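Local coordinates for SusD-like protein BACOVA_02651 (Bacteroides ovatus, PDB 5E75) that binds polysaccharide at the surface of the bacterial cell and probably captures xyloglucan before its transport into the periplasm for degradation, at residues A75-G78 with F79-V83; A120-Y123 with M124-W128. One frame throughout, in Å; residues are numbered along the deposited sequence.

Interaction 1. Residues A75-G78 with F79-V83; sequences AWSG and FYSVV. With EDO (1,2-ethanediol), chain D.
Two successive turns of helix 70-95 meet here, with Trp76 and Tyr80 side by side and pointing the same way. CE2 of Tyr80 rests over one face of the indole, off toward its rim, 3.6 Å from CE2 of Trp76. The two ring planes are inclined at 53°, so the pair is oblique. With chi1 at -176°, CG of Trp76 lies opposite the backbone N, and the indole extends along the same side as Tyr80. A 1,2-ethanediol, probably from the crystallisation liquor, bridges the pair. Its O1 accepts a hydrogen bond from NE1 of Trp76 at 2.9 Å, near the indole plane, while its C1 sits over the centre of the Tyr80 ring. With an alanine in place of Trp76, a gap would probably open beside Tyr80 CE2, and Trp128 would lose its edge-to-face partner.

The backbone runs in regular alpha-helical bonds. Phe79 N donates to Ala75 O at 2.9 Å, and Tyr80 N donates to Trp76 O at 3.0 Å. Ser77 O is gripped twice by Ser81. Ser81 N reaches Ser77 O at 2.8 Å. Ser81 OG donates to the same Ser77 O at 2.9 Å, from the other face of its carbonyl plane. CE2 of Phe79 also touches CB of Ala75, at 3.9 Å.

Outside the segment, Ser77 OG bonds to Asp34 and Tyr80 OH to Ile132 O. Trp128 meets Trp76 edge-to-face. Phe79 and Tyr80 pack on Met124, and Tyr80 and Val83 on Tyr121, so this side of the helix lies against helix 103-125.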
# COMPACT_ATOMS: atom_id res chain seq x y z
N ALA A 75 -2.71 -10.58 9.18
CA ALA A 75 -3.13 -10.08 7.87
C ALA A 75 -4.33 -10.88 7.34
O ALA A 75 -5.31 -10.30 6.87
CB ALA A 75 -1.97 -10.13 6.87
N TRP A 76 -4.24 -12.20 7.47
CA TRP A 76 -5.31 -13.11 7.05
C TRP A 76 -6.59 -12.76 7.78
O TRP A 76 -7.64 -12.61 7.16
CB TRP A 76 -4.89 -14.55 7.34
CG TRP A 76 -5.85 -15.67 6.89
CD1 TRP A 76 -6.83 -16.26 7.62
CD2 TRP A 76 -5.84 -16.34 5.62
NE1 TRP A 76 -7.43 -17.25 6.89
CE2 TRP A 76 -6.85 -17.31 5.65
CE3 TRP A 76 -5.07 -16.21 4.45
CZ2 TRP A 76 -7.12 -18.15 4.56
CZ3 TRP A 76 -5.36 -17.03 3.37
CH2 TRP A 76 -6.36 -17.99 3.44
N SER A 77 -6.50 -12.60 9.10
CA SER A 77 -7.64 -12.17 9.90
C SER A 77 -8.21 -10.83 9.45
O SER A 77 -9.42 -10.67 9.33
CB SER A 77 -7.26 -12.06 11.39
OG SER A 77 -8.38 -11.61 12.17
N GLY A 78 -7.34 -9.85 9.22
CA GLY A 78 -7.77 -8.54 8.80
C GLY A 78 -8.48 -8.52 7.47
O GLY A 78 -9.56 -7.95 7.34
N PHE A 79 -7.89 -9.16 6.45
CA PHE A 79 -8.51 -9.16 5.15
C PHE A 79 -9.84 -9.91 5.22
O PHE A 79 -10.82 -9.45 4.62
CB PHE A 79 -7.59 -9.78 4.09
CG PHE A 79 -6.33 -8.99 3.84
CD1 PHE A 79 -6.36 -7.63 3.53
CD2 PHE A 79 -5.10 -9.61 3.90
CE1 PHE A 79 -5.18 -6.91 3.30
CE2 PHE A 79 -3.93 -8.90 3.68
CZ PHE A 79 -3.97 -7.56 3.38
N TYR A 80 -9.88 -11.04 5.92
CA TYR A 80 -11.15 -11.75 6.05
C TYR A 80 -12.16 -10.99 6.91
O TYR A 80 -13.36 -11.16 6.73
CB TYR A 80 -10.97 -13.22 6.49
CG TYR A 80 -10.69 -14.09 5.29
CD1 TYR A 80 -11.69 -14.36 4.38
CD2 TYR A 80 -9.41 -14.55 5.01
CE1 TYR A 80 -11.46 -15.11 3.26
CE2 TYR A 80 -9.17 -15.31 3.85
CZ TYR A 80 -10.21 -15.59 3.00
OH TYR A 80 -9.98 -16.33 1.86
N SER A 81 -11.70 -10.12 7.80
CA SER A 81 -12.62 -9.24 8.52
C SER A 81 -13.29 -8.25 7.58
O SER A 81 -14.48 -7.96 7.70
CB SER A 81 -11.88 -8.49 9.64
OG SER A 81 -11.55 -9.35 10.71
N VAL A 82 -12.54 -7.74 6.61
CA VAL A 82 -13.14 -6.89 5.58
C VAL A 82 -14.18 -7.67 4.78
O VAL A 82 -15.30 -7.18 4.54
CB VAL A 82 -12.07 -6.28 4.62
CG1 VAL A 82 -12.74 -5.42 3.55
CG2 VAL A 82 -11.05 -5.44 5.37
N VAL A 83 -13.83 -8.87 4.34
CA VAL A 83 -14.73 -9.67 3.54
C VAL A 83 -16.00 -9.97 4.31
O VAL A 83 -17.10 -9.78 3.78
CB VAL A 83 -14.06 -11.00 3.10
CG1 VAL A 83 -15.07 -11.93 2.43
CG2 VAL A 83 -12.84 -10.72 2.19
C1 EDO D . -10.94 -18.05 5.92
O1 EDO D . -10.06 -18.54 6.94
C2 EDO D . -12.26 -17.62 6.54
O2 EDO D . -11.99 -16.86 7.72

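Interaction 2. Residues A120-Y123 with M124-W128; sequences AYFY and MLRIW. With EDO (1,2-ethanediol), chain C.
Arg126 folds back over Phe122, and its guanidinium lies flat on the phenyl ring. The planes are 6° apart and the centres 3.5 Å apart, a cation-pi stack. CD adds a CH-pi contact to the same face. The side chain bends at chi3 (-67°), which turns NE back toward the helix. Arg126 NE donates to Phe122 O at 2.9 Å, with a straight N-H (166°). Phe122 O lies close to the guanidinium plane, but NE stands above the plane of that carbonyl. Arg126 NH2 donates to O1 of a bound 1,2-ethanediol at 3.0 Å. The diol, probably from the crystallisation liquor, also bonds to Cys119 O, and its O2 sits over the centre of the Tyr123 ring. The stack and the NE bond together fix the rotation of the guanidinium. NH2 also lies near CD1 of Tyr123, and the Arg126 side chain packs on Asp424 and Thr427 of helix 421-431.

This is the C-terminal end of helix 103-125, in the TPR-clan region of a SusD family protein. Up to Leu125 the bonds are alpha-helical: Met124 N donates to Ala120 O at 3.0 Å, and Leu125 N to Tyr121 O at 2.9 Å. Arg126 N then turns to Tyr123 O, three residues back, at 3.0 Å. The NE of Arg126 therefore takes up Phe122 O at the point where the backbone changes its pattern. Met124 O accepts from both Ile127 N and Trp128 N.

CE of Met124 reaches the Tyr121 ring, 3.6 Å from CD1 of Tyr121. The OH of Tyr121 is bonded to Ile132 O. Trp128 NE1 donates to Pro496 O.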
# COMPACT_ATOMS: atom_id res chain seq x y z
N ALA A 120 -9.75 -6.13 -0.47
CA ALA A 120 -9.21 -7.16 0.40
C ALA A 120 -8.74 -8.37 -0.40
O ALA A 120 -7.63 -8.85 -0.19
CB ALA A 120 -10.24 -7.56 1.45
N TYR A 121 -9.57 -8.85 -1.32
CA TYR A 121 -9.18 -10.00 -2.13
C TYR A 121 -8.01 -9.66 -3.05
O TYR A 121 -7.16 -10.50 -3.29
CB TYR A 121 -10.37 -10.59 -2.91
CG TYR A 121 -11.18 -11.56 -2.10
CD1 TYR A 121 -10.61 -12.71 -1.59
CD2 TYR A 121 -12.52 -11.33 -1.81
CE1 TYR A 121 -11.33 -13.61 -0.83
CE2 TYR A 121 -13.25 -12.22 -1.06
CZ TYR A 121 -12.67 -13.36 -0.57
OH TYR A 121 -13.40 -14.25 0.20
N PHE A 122 -7.94 -8.43 -3.55
CA PHE A 122 -6.82 -8.06 -4.43
C PHE A 122 -5.51 -8.01 -3.66
O PHE A 122 -4.46 -8.42 -4.19
CB PHE A 122 -7.13 -6.74 -5.14
CG PHE A 122 -6.17 -6.36 -6.27
CD1 PHE A 122 -5.66 -7.29 -7.17
CD2 PHE A 122 -5.83 -5.04 -6.45
CE1 PHE A 122 -4.81 -6.88 -8.19
CE2 PHE A 122 -4.99 -4.64 -7.47
CZ PHE A 122 -4.49 -5.55 -8.33
N TYR A 123 -5.52 -7.55 -2.41
CA TYR A 123 -4.33 -7.68 -1.58
C TYR A 123 -3.97 -9.16 -1.36
O TYR A 123 -2.82 -9.58 -1.54
CB TYR A 123 -4.52 -7.00 -0.23
CG TYR A 123 -4.49 -5.48 -0.22
CD1 TYR A 123 -3.44 -4.77 -0.79
CD2 TYR A 123 -5.51 -4.76 0.39
CE1 TYR A 123 -3.42 -3.41 -0.75
CE2 TYR A 123 -5.49 -3.38 0.45
CZ TYR A 123 -4.43 -2.70 -0.12
OH TYR A 123 -4.38 -1.31 -0.10
N MET A 124 -4.96 -9.96 -0.96
CA MET A 124 -4.69 -11.38 -0.67
C MET A 124 -4.13 -12.14 -1.87
O MET A 124 -3.26 -13.00 -1.73
CB MET A 124 -5.94 -12.08 -0.18
CG MET A 124 -6.32 -11.65 1.23
SD MET A 124 -7.39 -12.82 2.09
CE MET A 124 -8.94 -12.23 1.52
N LEU A 125 -4.62 -11.80 -3.06
CA LEU A 125 -4.19 -12.43 -4.30
C LEU A 125 -2.68 -12.22 -4.53
O LEU A 125 -2.03 -13.07 -5.15
CB LEU A 125 -4.99 -11.83 -5.45
CG LEU A 125 -4.69 -12.32 -6.87
CD1 LEU A 125 -4.90 -13.83 -7.02
CD2 LEU A 125 -5.57 -11.60 -7.86
N ARG A 126 -2.15 -11.11 -4.04
CA ARG A 126 -0.75 -10.74 -4.23
C ARG A 126 0.06 -10.96 -2.93
O ARG A 126 1.11 -10.31 -2.76
CB ARG A 126 -0.66 -9.26 -4.72
CG ARG A 126 -1.47 -8.90 -6.09
CD ARG A 126 -1.62 -7.36 -6.40
NE ARG A 126 -2.47 -6.68 -5.44
CZ ARG A 126 -2.52 -5.38 -5.26
NH1 ARG A 126 -1.72 -4.57 -5.96
NH2 ARG A 126 -3.30 -4.87 -4.32
N ILE A 127 -0.45 -11.81 -2.01
CA ILE A 127 0.25 -12.31 -0.82
C ILE A 127 0.29 -13.84 -0.84
O ILE A 127 1.37 -14.43 -0.81
CB ILE A 127 -0.43 -11.85 0.51
CG1 ILE A 127 -0.37 -10.35 0.66
CG2 ILE A 127 0.23 -12.55 1.74
CD1 ILE A 127 -1.34 -9.78 1.71
N TRP A 128 -0.88 -14.46 -0.92
CA TRP A 128 -1.02 -15.92 -0.91
C TRP A 128 -1.33 -16.52 -2.29
O TRP A 128 -0.99 -17.67 -2.54
CB TRP A 128 -2.13 -16.36 0.06
CG TRP A 128 -1.76 -16.11 1.49
CD1 TRP A 128 -0.91 -16.85 2.25
CD2 TRP A 128 -2.20 -15.03 2.33
NE1 TRP A 128 -0.78 -16.30 3.50
CE2 TRP A 128 -1.58 -15.19 3.58
CE3 TRP A 128 -3.06 -13.94 2.14
CZ2 TRP A 128 -1.76 -14.30 4.63
CZ3 TRP A 128 -3.26 -13.07 3.19
CH2 TRP A 128 -2.61 -13.25 4.42
C1 EDO C . -5.61 -2.02 -4.53
O1 EDO C . -4.19 -2.01 -4.66
C2 EDO C . -6.02 -2.52 -3.16
O2 EDO C . -6.10 -3.94 -3.12

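Interaction 1 comes first along the chain, on helix 70-95. Interaction 2 follows at the end of helix 103-125, the next helix, and in the turn beyond it. Their centres are about 10 Å apart. Both lie in the N-terminal part of the chain that belongs to the starch-binding outer-membrane family region. The two touch directly. Phe79 CE2 meets Ile127 CD1 at 3.4 Å, and Tyr80 CE2 meets Met124 SD at 3.5 Å. Phe79 CE1 also meets CB of Tyr123. Residues 75-83 and 120-128 thus form one buried interface between helix 70-95 and the end of helix 103-125 with the turn that follows it. It joins them within the helical region of this SusD family protein.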